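Local coordinates for protein sesquisabinene B synthase 2 (PDB 6A2A) that probably cyclises a prenyl diphosphate to the sesquiterpene sesquisabinene B, using magnesium or manganese ions, as a class I plant terpene synthase, at residues Ile251-Ser254 against Phe255-Glu259; Leu447-Arg450 against Ala451-Leu455; Met502-Lys505 against Arg506-Cys510; Gln552-Val556 against Leu557-Ile561. One frame throughout, in Å; residues are numbered along the deposited sequence.

Contact 1: Ile251-Ser254 against Phe255-Glu259; sequences IVQS and FHQKE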
loop_
_atom_site.group_PDB
_atom_site.type_symbol
_atom_site.label_atom_id
_atom_site.label_comp_id
_atom_site.label_asym_id
_atom_site.label_seq_id
_atom_site.Cartn_x
_atom_site.Cartn_y
_atom_site.Cartn_z
ATOM N N ILE A 251 22.401 -1.395 9.130
ATOM C CA ILE A 251 21.555 -2.423 8.545
ATOM C C ILE A 251 20.100 -2.203 9.017
ATOM O O ILE A 251 19.179 -2.221 8.211
ATOM C CB ILE A 251 22.063 -3.824 8.909
ATOM C CG1 ILE A 251 23.411 -4.082 8.223
ATOM C CG2 ILE A 251 21.036 -4.884 8.577
ATOM C CD1 ILE A 251 24.136 -5.316 8.739
ATOM N N VAL A 252 19.938 -1.996 10.318
ATOM C CA VAL A 252 18.599 -1.714 10.871
ATOM C C VAL A 252 18.069 -0.441 10.200
ATOM O O VAL A 252 16.930 -0.445 9.741
ATOM C CB VAL A 252 18.612 -1.581 12.399
ATOM C CG1 VAL A 252 17.225 -1.220 12.918
ATOM C CG2 VAL A 252 19.081 -2.851 13.065
ATOM N N GLN A 253 18.877 0.591 10.093
ATOM C CA GLN A 253 18.432 1.821 9.469
ATOM C C GLN A 253 17.885 1.548 8.067
ATOM O O GLN A 253 16.944 2.245 7.635
ATOM C CB GLN A 253 19.558 2.843 9.449
ATOM C CG GLN A 253 19.167 4.195 8.927
ATOM C CD GLN A 253 20.353 5.106 8.733
ATOM O OE1 GLN A 253 21.161 4.897 7.825
ATOM N NE2 GLN A 253 20.491 6.092 9.603
ATOM N N SER A 254 18.518 0.638 7.294
ATOM C CA SER A 254 18.039 0.364 5.892
ATOM C C SER A 254 16.628 -0.218 5.920
ATOM O O SER A 254 15.885 0.069 5.009
ATOM C CB SER A 254 18.961 -0.555 5.073
ATOM O OG SER A 254 18.865 -1.917 5.518
ATOM N N PHE A 255 16.300 -1.049 6.912
ATOM C CA PHE A 255 14.919 -1.530 7.079
ATOM C C PHE A 255 13.977 -0.344 7.367
ATOM O O PHE A 255 12.894 -0.260 6.771
ATOM C CB PHE A 255 14.734 -2.508 8.232
ATOM C CG PHE A 255 15.230 -3.902 8.000
ATOM C CD1 PHE A 255 14.394 -4.858 7.454
ATOM C CD2 PHE A 255 16.516 -4.267 8.402
ATOM C CE1 PHE A 255 14.844 -6.159 7.281
ATOM C CE2 PHE A 255 16.971 -5.568 8.213
ATOM C CZ PHE A 255 16.125 -6.511 7.663
ATOM N N HIS A 256 14.390 0.519 8.290
ATOM C CA HIS A 256 13.579 1.754 8.591
ATOM C C HIS A 256 13.358 2.607 7.337
ATOM O O HIS A 256 12.257 3.144 7.093
ATOM C CB HIS A 256 14.251 2.562 9.696
ATOM C CG HIS A 256 14.303 1.838 10.994
ATOM N ND1 HIS A 256 15.114 2.240 12.019
ATOM C CD2 HIS A 256 13.610 0.761 11.426
ATOM C CE1 HIS A 256 14.953 1.430 13.038
ATOM N NE2 HIS A 256 14.016 0.518 12.698
ATOM N N GLN A 257 14.397 2.793 6.538
ATOM C CA GLN A 257 14.272 3.643 5.361
ATOM C C GLN A 257 13.247 3.043 4.395
ATOM O O GLN A 257 12.507 3.811 3.741
ATOM C CB GLN A 257 15.643 3.833 4.704
ATOM C CG GLN A 257 16.545 4.745 5.517
ATOM C CD GLN A 257 17.933 4.845 4.941
ATOM O OE1 GLN A 257 18.306 4.034 4.098
ATOM N NE2 GLN A 257 18.676 5.848 5.370
ATOM N N LYS A 258 13.181 1.715 4.269
ATOM C CA LYS A 258 12.197 1.077 3.390
ATOM C C LYS A 258 10.774 1.287 3.932
ATOM O O LYS A 258 9.813 1.472 3.178
ATOM C CB LYS A 258 12.484 -0.420 3.208
ATOM C CG LYS A 258 13.644 -0.684 2.237
ATOM C CD LYS A 258 14.187 -2.105 2.274
ATOM C CE LYS A 258 15.642 -2.213 1.836
ATOM N NZ LYS A 258 15.811 -1.886 0.403
ATOM N N GLU A 259 10.663 1.180 5.228
ATOM C CA GLU A 259 9.372 1.382 5.926
ATOM C C GLU A 259 8.871 2.809 5.670
ATOM O O GLU A 259 7.681 2.972 5.376
ATOM C CB GLU A 259 9.503 1.101 7.429
ATOM C CG GLU A 259 9.730 -0.351 7.782
ATOM C CD GLU A 259 10.188 -0.572 9.192
ATOM O OE1 GLU A 259 10.226 0.441 9.974
ATOM O OE2 GLU A 259 10.521 -1.719 9.505
#

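Contact 2: Leu447-Arg450 against Ala451-Leu455; sequences LFVR and ASCIL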
loop_
_atom_site.group_PDB
_atom_site.type_symbol
_atom_site.label_atom_id
_atom_site.label_comp_id
_atom_site.label_asym_id
_atom_site.label_seq_id
_atom_site.Cartn_x
_atom_site.Cartn_y
_atom_site.Cartn_z
ATOM N N LEU A 447 -3.324 -2.214 35.815
ATOM C CA LEU A 447 -2.368 -1.211 36.344
ATOM C C LEU A 447 -1.192 -0.929 35.387
ATOM O O LEU A 447 -0.862 0.253 35.202
ATOM C CB LEU A 447 -1.839 -1.722 37.683
ATOM C CG LEU A 447 -0.798 -0.845 38.389
ATOM C CD1 LEU A 447 -1.368 0.510 38.731
ATOM C CD2 LEU A 447 -0.322 -1.553 39.649
ATOM N N PHE A 448 -0.567 -1.944 34.847
ATOM C CA PHE A 448 0.615 -1.803 33.960
ATOM C C PHE A 448 0.304 -0.864 32.796
ATOM O O PHE A 448 1.087 -0.010 32.475
ATOM C CB PHE A 448 0.983 -3.162 33.384
ATOM C CG PHE A 448 2.257 -3.227 32.589
ATOM C CD1 PHE A 448 3.434 -2.708 33.085
ATOM C CD2 PHE A 448 2.282 -3.863 31.365
ATOM C CE1 PHE A 448 4.603 -2.797 32.357
ATOM C CE2 PHE A 448 3.450 -3.950 30.642
ATOM C CZ PHE A 448 4.602 -3.413 31.144
ATOM N N VAL A 449 -0.820 -1.083 32.172
ATOM C CA VAL A 449 -1.220 -0.275 30.992
ATOM C C VAL A 449 -1.679 1.107 31.451
ATOM O O VAL A 449 -1.339 2.071 30.814
ATOM C CB VAL A 449 -2.308 -1.017 30.209
ATOM C CG1 VAL A 449 -2.726 -0.240 28.988
ATOM C CG2 VAL A 449 -1.845 -2.410 29.856
ATOM N N ARG A 450 -2.416 1.177 32.528
ATOM C CA ARG A 450 -2.917 2.470 33.037
ATOM C C ARG A 450 -1.724 3.385 33.354
ATOM O O ARG A 450 -1.780 4.514 33.015
ATOM C CB ARG A 450 -3.761 2.241 34.287
ATOM C CG ARG A 450 -4.584 3.438 34.720
ATOM C CD ARG A 450 -5.234 3.237 36.072
ATOM N NE ARG A 450 -6.146 4.300 36.408
ATOM C CZ ARG A 450 -6.306 4.859 37.598
ATOM N NH1 ARG A 450 -7.089 5.914 37.695
ATOM N NH2 ARG A 450 -5.720 4.383 38.683
ATOM N N ALA A 451 -0.721 2.849 34.009
ATOM C CA ALA A 451 0.486 3.615 34.376
ATOM C C ALA A 451 1.129 4.190 33.107
ATOM O O ALA A 451 1.430 5.360 33.076
ATOM C CB ALA A 451 1.428 2.720 35.135
ATOM N N SER A 452 1.307 3.368 32.109
ATOM C CA SER A 452 1.908 3.798 30.825
ATOM C C SER A 452 1.079 4.919 30.192
ATOM O O SER A 452 1.642 5.921 29.854
ATOM C CB SER A 452 2.063 2.643 29.898
ATOM O OG SER A 452 2.590 3.038 28.668
ATOM N N CYS A 453 -0.220 4.752 30.072
ATOM C CA CYS A 453 -1.034 5.814 29.435
ATOM C C CYS A 453 -1.012 7.086 30.287
ATOM O O CYS A 453 -0.914 8.124 29.723
ATOM C CB CYS A 453 -2.460 5.339 29.196
ATOM S SG CYS A 453 -2.501 3.866 28.152
ATOM N N ILE A 454 -1.134 6.987 31.589
ATOM C CA ILE A 454 -1.093 8.227 32.400
ATOM C C ILE A 454 0.282 8.882 32.218
ATOM O O ILE A 454 0.323 10.072 32.038
ATOM C CB ILE A 454 -1.416 7.949 33.878
ATOM C CG1 ILE A 454 -2.860 7.490 34.032
ATOM C CG2 ILE A 454 -1.155 9.185 34.703
ATOM C CD1 ILE A 454 -3.255 7.175 35.443
ATOM N N LEU A 455 1.337 8.093 32.277
ATOM C CA LEU A 455 2.688 8.667 32.079
ATOM C C LEU A 455 2.785 9.434 30.758
ATOM O O LEU A 455 3.260 10.596 30.730
ATOM C CB LEU A 455 3.726 7.542 32.163
ATOM C CG LEU A 455 4.127 7.185 33.592
ATOM C CD1 LEU A 455 4.822 5.842 33.629
ATOM C CD2 LEU A 455 5.008 8.287 34.179
#

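Contact 3: Met502-Lys505 against Arg506-Cys510; sequences MWWK and RLNKC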
loop_
_atom_site.group_PDB
_atom_site.type_symbol
_atom_site.label_atom_id
_atom_site.label_comp_id
_atom_site.label_asym_id
_atom_site.label_seq_id
_atom_site.Cartn_x
_atom_site.Cartn_y
_atom_site.Cartn_z
ATOM N N MET A 502 6.400 8.502 40.584
ATOM C CA MET A 502 5.518 7.477 41.212
ATOM C C MET A 502 5.053 6.432 40.190
ATOM O O MET A 502 5.085 5.243 40.431
ATOM C CB MET A 502 4.308 8.171 41.846
ATOM C CG MET A 502 3.328 7.204 42.509
ATOM S SD MET A 502 1.974 6.550 41.466
ATOM C CE MET A 502 1.157 8.095 41.109
ATOM N N TRP A 503 4.512 6.865 39.052
ATOM C CA TRP A 503 3.975 5.888 38.091
ATOM C C TRP A 503 5.090 5.052 37.477
ATOM O O TRP A 503 4.907 3.889 37.218
ATOM C CB TRP A 503 3.126 6.598 37.035
ATOM C CG TRP A 503 1.758 7.020 37.460
ATOM C CD1 TRP A 503 1.277 8.282 37.595
ATOM C CD2 TRP A 503 0.673 6.142 37.800
ATOM N NE1 TRP A 503 -0.032 8.263 38.038
ATOM C CE2 TRP A 503 -0.420 6.963 38.155
ATOM C CE3 TRP A 503 0.553 4.760 37.893
ATOM C CZ2 TRP A 503 -1.637 6.426 38.553
ATOM C CZ3 TRP A 503 -0.639 4.235 38.346
ATOM C CH2 TRP A 503 -1.711 5.059 38.611
ATOM N N TRP A 504 6.296 5.631 37.285
ATOM C CA TRP A 504 7.417 4.823 36.906
ATOM C C TRP A 504 7.719 3.741 37.955
ATOM O O TRP A 504 8.073 2.646 37.595
ATOM C CB TRP A 504 8.651 5.717 36.652
ATOM C CG TRP A 504 8.941 5.992 35.207
ATOM C CD1 TRP A 504 8.751 7.182 34.580
ATOM C CD2 TRP A 504 9.393 5.082 34.204
ATOM N NE1 TRP A 504 9.105 7.082 33.268
ATOM C CE2 TRP A 504 9.511 5.821 33.006
ATOM C CE3 TRP A 504 9.784 3.734 34.189
ATOM C CZ2 TRP A 504 10.000 5.270 31.829
ATOM C CZ3 TRP A 504 10.230 3.181 33.010
ATOM C CH2 TRP A 504 10.354 3.950 31.848
ATOM N N LYS A 505 7.692 4.089 39.222
ATOM C CA LYS A 505 7.889 3.068 40.285
ATOM C C LYS A 505 6.896 1.901 40.148
ATOM O O LYS A 505 7.245 0.729 40.268
ATOM C CB LYS A 505 7.780 3.754 41.637
ATOM C CG LYS A 505 9.009 4.566 42.065
ATOM C CD LYS A 505 8.678 5.464 43.209
ATOM C CE LYS A 505 9.810 6.383 43.582
ATOM N NZ LYS A 505 9.456 7.224 44.739
ATOM N N ARG A 506 5.643 2.226 39.863
ATOM C CA ARG A 506 4.630 1.174 39.662
ATOM C C ARG A 506 4.924 0.349 38.423
ATOM O O ARG A 506 4.820 -0.855 38.428
ATOM C CB ARG A 506 3.249 1.860 39.650
ATOM C CG ARG A 506 2.995 2.674 40.903
ATOM C CD ARG A 506 1.548 2.905 41.292
ATOM N NE ARG A 506 1.031 1.747 41.991
ATOM C CZ ARG A 506 -0.166 1.716 42.577
ATOM N NH1 ARG A 506 -0.958 2.788 42.556
ATOM N NH2 ARG A 506 -0.535 0.622 43.199
ATOM N N LEU A 507 5.259 0.976 37.267
ATOM C CA LEU A 507 5.710 0.267 36.092
ATOM C C LEU A 507 6.875 -0.703 36.369
ATOM O O LEU A 507 6.859 -1.830 35.899
ATOM C CB LEU A 507 6.194 1.320 35.082
ATOM C CG LEU A 507 5.320 1.836 33.966
ATOM C CD1 LEU A 507 6.204 2.466 32.875
ATOM C CD2 LEU A 507 4.370 0.810 33.367
ATOM N N ASN A 508 7.936 -0.230 37.078
ATOM C CA ASN A 508 9.096 -1.026 37.386
ATOM C C ASN A 508 8.703 -2.279 38.180
ATOM O O ASN A 508 9.099 -3.364 37.843
ATOM C CB ASN A 508 10.111 -0.235 38.242
ATOM C CG ASN A 508 10.834 0.866 37.491
ATOM O OD1 ASN A 508 10.856 0.849 36.259
ATOM N ND2 ASN A 508 11.395 1.799 38.231
ATOM N N LYS A 509 7.873 -2.082 39.153
ATOM C CA LYS A 509 7.456 -3.225 40.026
ATOM C C LYS A 509 6.547 -4.199 39.246
ATOM O O LYS A 509 6.692 -5.450 39.380
ATOM C CB LYS A 509 6.777 -2.745 41.301
ATOM C CG LYS A 509 6.588 -3.844 42.351
ATOM C CD LYS A 509 6.132 -3.298 43.661
ATOM C CE LYS A 509 6.145 -4.333 44.773
ATOM N NZ LYS A 509 6.085 -3.657 46.100
ATOM N N CYS A 510 5.712 -3.672 38.353
ATOM C CA CYS A 510 4.828 -4.555 37.534
ATOM C C CYS A 510 5.695 -5.552 36.761
ATOM O O CYS A 510 5.307 -6.698 36.626
ATOM C CB CYS A 510 3.897 -3.798 36.570
ATOM S SG CYS A 510 2.579 -2.803 37.283
#

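Contact 4: Gln552-Val556 against Leu557-Ile561; sequences QGMSV and LIHPI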
loop_
_atom_site.group_PDB
_atom_site.type_symbol
_atom_site.label_atom_id
_atom_site.label_comp_id
_atom_site.label_asym_id
_atom_site.label_seq_id
_atom_site.Cartn_x
_atom_site.Cartn_y
_atom_site.Cartn_z
ATOM N N GLN A 552 17.389 14.794 15.033
ATOM C CA GLN A 552 17.235 13.409 15.463
ATOM C C GLN A 552 16.866 12.512 14.275
ATOM O O GLN A 552 17.381 11.392 14.130
ATOM C CB GLN A 552 16.131 13.336 16.536
ATOM C CG GLN A 552 16.507 13.961 17.847
ATOM C CD GLN A 552 17.744 13.403 18.512
ATOM O OE1 GLN A 552 18.342 14.107 19.296
ATOM N NE2 GLN A 552 18.086 12.132 18.300
ATOM N N GLY A 553 15.936 12.967 13.416
ATOM C CA GLY A 553 15.570 12.223 12.210
ATOM C C GLY A 553 16.748 12.062 11.271
ATOM O O GLY A 553 16.897 10.994 10.675
ATOM N N MET A 554 17.611 13.085 11.172
ATOM C CA MET A 554 18.764 13.023 10.239
ATOM C C MET A 554 19.719 11.938 10.734
ATOM O O MET A 554 20.207 11.121 9.968
ATOM C CB MET A 554 19.532 14.353 10.179
ATOM C CG MET A 554 18.838 15.449 9.383
ATOM S SD MET A 554 18.788 15.047 7.608
ATOM C CE MET A 554 18.331 16.637 6.911
ATOM N N SER A 555 19.963 11.894 12.028
ATOM C CA SER A 555 20.997 10.950 12.479
ATOM C C SER A 555 20.450 9.528 12.572
ATOM O O SER A 555 21.225 8.560 12.455
ATOM C CB SER A 555 21.616 11.383 13.763
ATOM O OG SER A 555 20.677 11.322 14.786
ATOM N N VAL A 556 19.154 9.368 12.847
ATOM C CA VAL A 556 18.642 8.031 13.087
ATOM C C VAL A 556 18.037 7.402 11.842
ATOM O O VAL A 556 18.236 6.239 11.644
ATOM C CB VAL A 556 17.703 8.032 14.309
ATOM C CG1 VAL A 556 16.980 6.715 14.481
ATOM C CG2 VAL A 556 18.553 8.358 15.529
ATOM N N LEU A 557 17.425 8.178 10.933
ATOM C CA LEU A 557 16.717 7.600 9.827
ATOM C C LEU A 557 17.402 7.871 8.480
ATOM O O LEU A 557 17.363 6.994 7.571
ATOM C CB LEU A 557 15.307 8.178 9.832
ATOM C CG LEU A 557 14.411 7.744 8.685
ATOM C CD1 LEU A 557 14.154 6.246 8.704
ATOM C CD2 LEU A 557 13.087 8.495 8.736
ATOM N N ILE A 558 17.941 9.077 8.318
ATOM C CA ILE A 558 18.373 9.560 6.985
ATOM C C ILE A 558 19.835 9.200 6.688
ATOM O O ILE A 558 20.125 8.718 5.594
ATOM C CB ILE A 558 18.217 11.078 6.860
ATOM C CG1 ILE A 558 16.814 11.597 7.212
ATOM C CG2 ILE A 558 18.658 11.537 5.470
ATOM C CD1 ILE A 558 15.707 10.986 6.442
ATOM N N HIS A 559 20.739 9.533 7.592
ATOM C CA HIS A 559 22.209 9.450 7.304
ATOM C C HIS A 559 22.792 8.172 7.880
ATOM O O HIS A 559 22.775 8.012 9.103
ATOM C CB HIS A 559 22.970 10.631 7.909
ATOM C CG HIS A 559 22.710 11.940 7.253
ATOM N ND1 HIS A 559 22.594 13.106 7.974
ATOM C CD2 HIS A 559 22.501 12.277 5.963
ATOM C CE1 HIS A 559 22.328 14.108 7.155
ATOM N NE2 HIS A 559 22.253 13.627 5.920
ATOM N N PRO A 560 23.377 7.319 7.035
ATOM C CA PRO A 560 24.095 6.167 7.600
ATOM C C PRO A 560 25.308 6.659 8.403
ATOM O O PRO A 560 25.759 7.812 8.233
ATOM C CB PRO A 560 24.515 5.286 6.406
ATOM C CG PRO A 560 23.638 5.760 5.270
ATOM C CD PRO A 560 23.334 7.216 5.563
ATOM N N ILE A 561 25.799 5.797 9.277
ATOM C CA ILE A 561 27.057 6.028 10.003
ATOM C C ILE A 561 28.207 5.725 9.037
ATOM O O ILE A 561 28.197 4.646 8.414
ATOM C CB ILE A 561 27.127 5.131 11.244
ATOM C CG1 ILE A 561 25.961 5.425 12.191
ATOM C CG2 ILE A 561 28.489 5.279 11.924
ATOM C CD1 ILE A 561 25.971 4.611 13.456
HETATM O O HOH W 1 23.644 9.044 11.389
#

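Contact 1: Ile251-Ser254 against Phe255-Glu259
Val252 lies alongside His256 one helical turn on, its CG1 methyl reaching the imidazole at His256 CE1, 3.5 Å away. Both belong to the long helix 239-270 of this largely helical terpene synthase, and the side-chain pairs Ile251/Phe255, Val252/His256 and Gln253/Gln257 stand at i and i+4. With His256 CG beside the backbone N (chi1 -64°), the ring folds back toward the preceding turn, where Val252 O sits over one of its faces, offset toward the rim. His256 N donates to Val252 O at 3.1 Å, nearly straight. NE2 of the imidazole is bonded to the carbonyl of Phe294. Replacing the histidine by an alanine would probably leave Phe294 O without this donor and open a gap beside Val252 CG1.

Gln253 and Gln257 slant across one another with their amide planes nearly parallel, 13° apart, and OE1 of Gln253 is 3.6 Å from NE2 of Gln257. Gln253 NE2 bonds to the carbonyls of Val556 and His559, Gln257 NE2 to that of Leu557. On the more exposed side, Phe255 runs beside Ile251, whose CG2 methyl comes to 4.1 Å from Phe255 CE2. Ile251 O receives a side-chain bond: with the Ser254 hydroxyl turned between N and C (chi1 73°), Ser254 OG donates to Ile251 O, on a lone pair in the carbonyl plane, at 2.7 Å.

Contact 2: Leu447-Arg450 against Ala451-Leu455
Arg450 and Ile454 run side by side, pointing the same way from the first turns of helix 447-462, in the metal-binding domain of the terpene synthase fold. The arginine chain is stretched out from CG to NE, with CG anti to the backbone N (chi1 -167°), and this carries it along the isoleucine. Arg450 CG meets Ile454 CD1 at 4.0 Å, and farther out the same methyl lies over one face of the guanidinium, displaced toward the rim of that group. Arg450 NH1 goes on to a salt bridge with Asp411, while Ile454 also packs on Trp503 of helix 489-510.

Val449 and Cys453 make a second pair one turn apart. The sulfur of Cys453 is turned back beside its own N (chi1 -58°), bringing Cys453 SG to 4.2 Å from Val449 CG1; Phe419, Pro420 and Leu423 cover the cysteine from beyond. On the other flank of the Arg450/Ile454 pair, Ala451 CB rests 3.4 Å from Leu447 O. Its small methyl is met by the indole of Trp503.

The backbone under all this is regular alpha-helix: Cys453 N to Val449 O measures 3.0 Å and Ile454 N to Arg450 O 2.9 Å, while Ser452 N to Phe448 O is weak. Ser452 turns its hydroxyl to the carbonyl of Thr525, tying this helix to helix 521-535.

The chemistry is therefore mostly apolar, with one charged group: Ile454 meets both the aliphatic chain of Arg450 and one guanidinium face, while the Asp411 salt bridge at NH1 would probably fix the guanidinium's direction and balance its charge.

Contact 3: Met502-Lys505 against Arg506-Cys510
Met502, on helix 489-510, lies beside Arg506, with Met502 SD 3.7 Å from Arg506 CD. The methionine bends at chi2 and chi3, which swings its CE over one face of the neighbouring Trp503 indole. Trp503 CZ3 in turn meets Arg506 CD at 3.9 Å; the ring and guanidinium planes are only 20° apart.

Trp504 has two partners. Leu507 CD1 makes a CH-pi contact over the face of its six-membered ring, 4.2 Å from the centroid and 19° off the normal. Asn508 OD1 comes to the edge instead, 3.7 Å from Trp504 CE3. This amide is held by His216 at OD1 and by the carbonyls of Phe171 and Gly173 at ND2, so a leucine in its place would probably strand both carbonyls and leave His216 without its mate. Lys505 O takes the backbone N-H of Lys509, Lys509 N lying 3.1 Å away, and the Lys505 ammonium extends to Asp181.

Helix 489-510 is thus wedged between other helices: Trp503 packs on Leu455 and Leu507 on Phe448, both of helix 447-462, and Trp504 lies against Val526 and Val529 of helix 521-535, with its NE1 bonded to His533.

Contact 4: Gln552-Val556 against Leu557-Ile561
Met554 O takes the backbone N-H of His559, with His559 N 2.9 Å away and nearly in line with the C=O bond, a five-residue span that goes with the wider pi-type turn near the end of helix 546-558. One residue earlier, Gly553 O accepts two N-H groups: Leu557 N at 2.9 Å, tilted from the carbonyl plane, and Ile558 N at 3.2 Å, within it. Where the chain leaves the helix at His559, a water takes over, its oxygen donating to Ser555 O and to His559 O, at 2.7 Å each.

Outside this backbone core the packing centres on Met554. Its chain bends at chi2 (-68°), bringing the sulfur against two neighbours. Met554 SD lies 4.3 Å from the centroid of the His559 ring, 38° off its normal, an oblique Met-aromatic contact nearest to CE1; Met554 SD is also 4.0 Å from Ile558 CG1. Trp39 lies against both Met554 and Ile558, and helix 41-50 covers the isoleucine further.

The widened turn spends its amide hydrogens on carbonyls four and five residues back, whereas the carbonyls of Val556, Leu557 and His559 are turned to helix 239-270. The helix end is thus fastened through main-chain oxygens, with a thioether and an imidazole packed on its flank.

The four contacts form two touching pairs, on opposite sides of the chain's centre. Contacts 2 and 3 lie on helices 447-462 and 489-510, which pack together through Trp503 and Leu507, the contact centres about 9 Å apart; contact 2 is the most buried of the four and mostly apolar, while contact 3 mixes indole packing with charged and amide groups. Contacts 1 and 4, about 11 Å apart between centres and partly buried, meet through polar groups: glutamine amides of helix 239-270 reach carbonyls at the widened C-terminal end of helix 546-558. Regular alpha-helical bonding underlies the first three. Contact 2 lies nearest the metal-binding residues, the Ile454 side chain about 11 Å from that of Asn460.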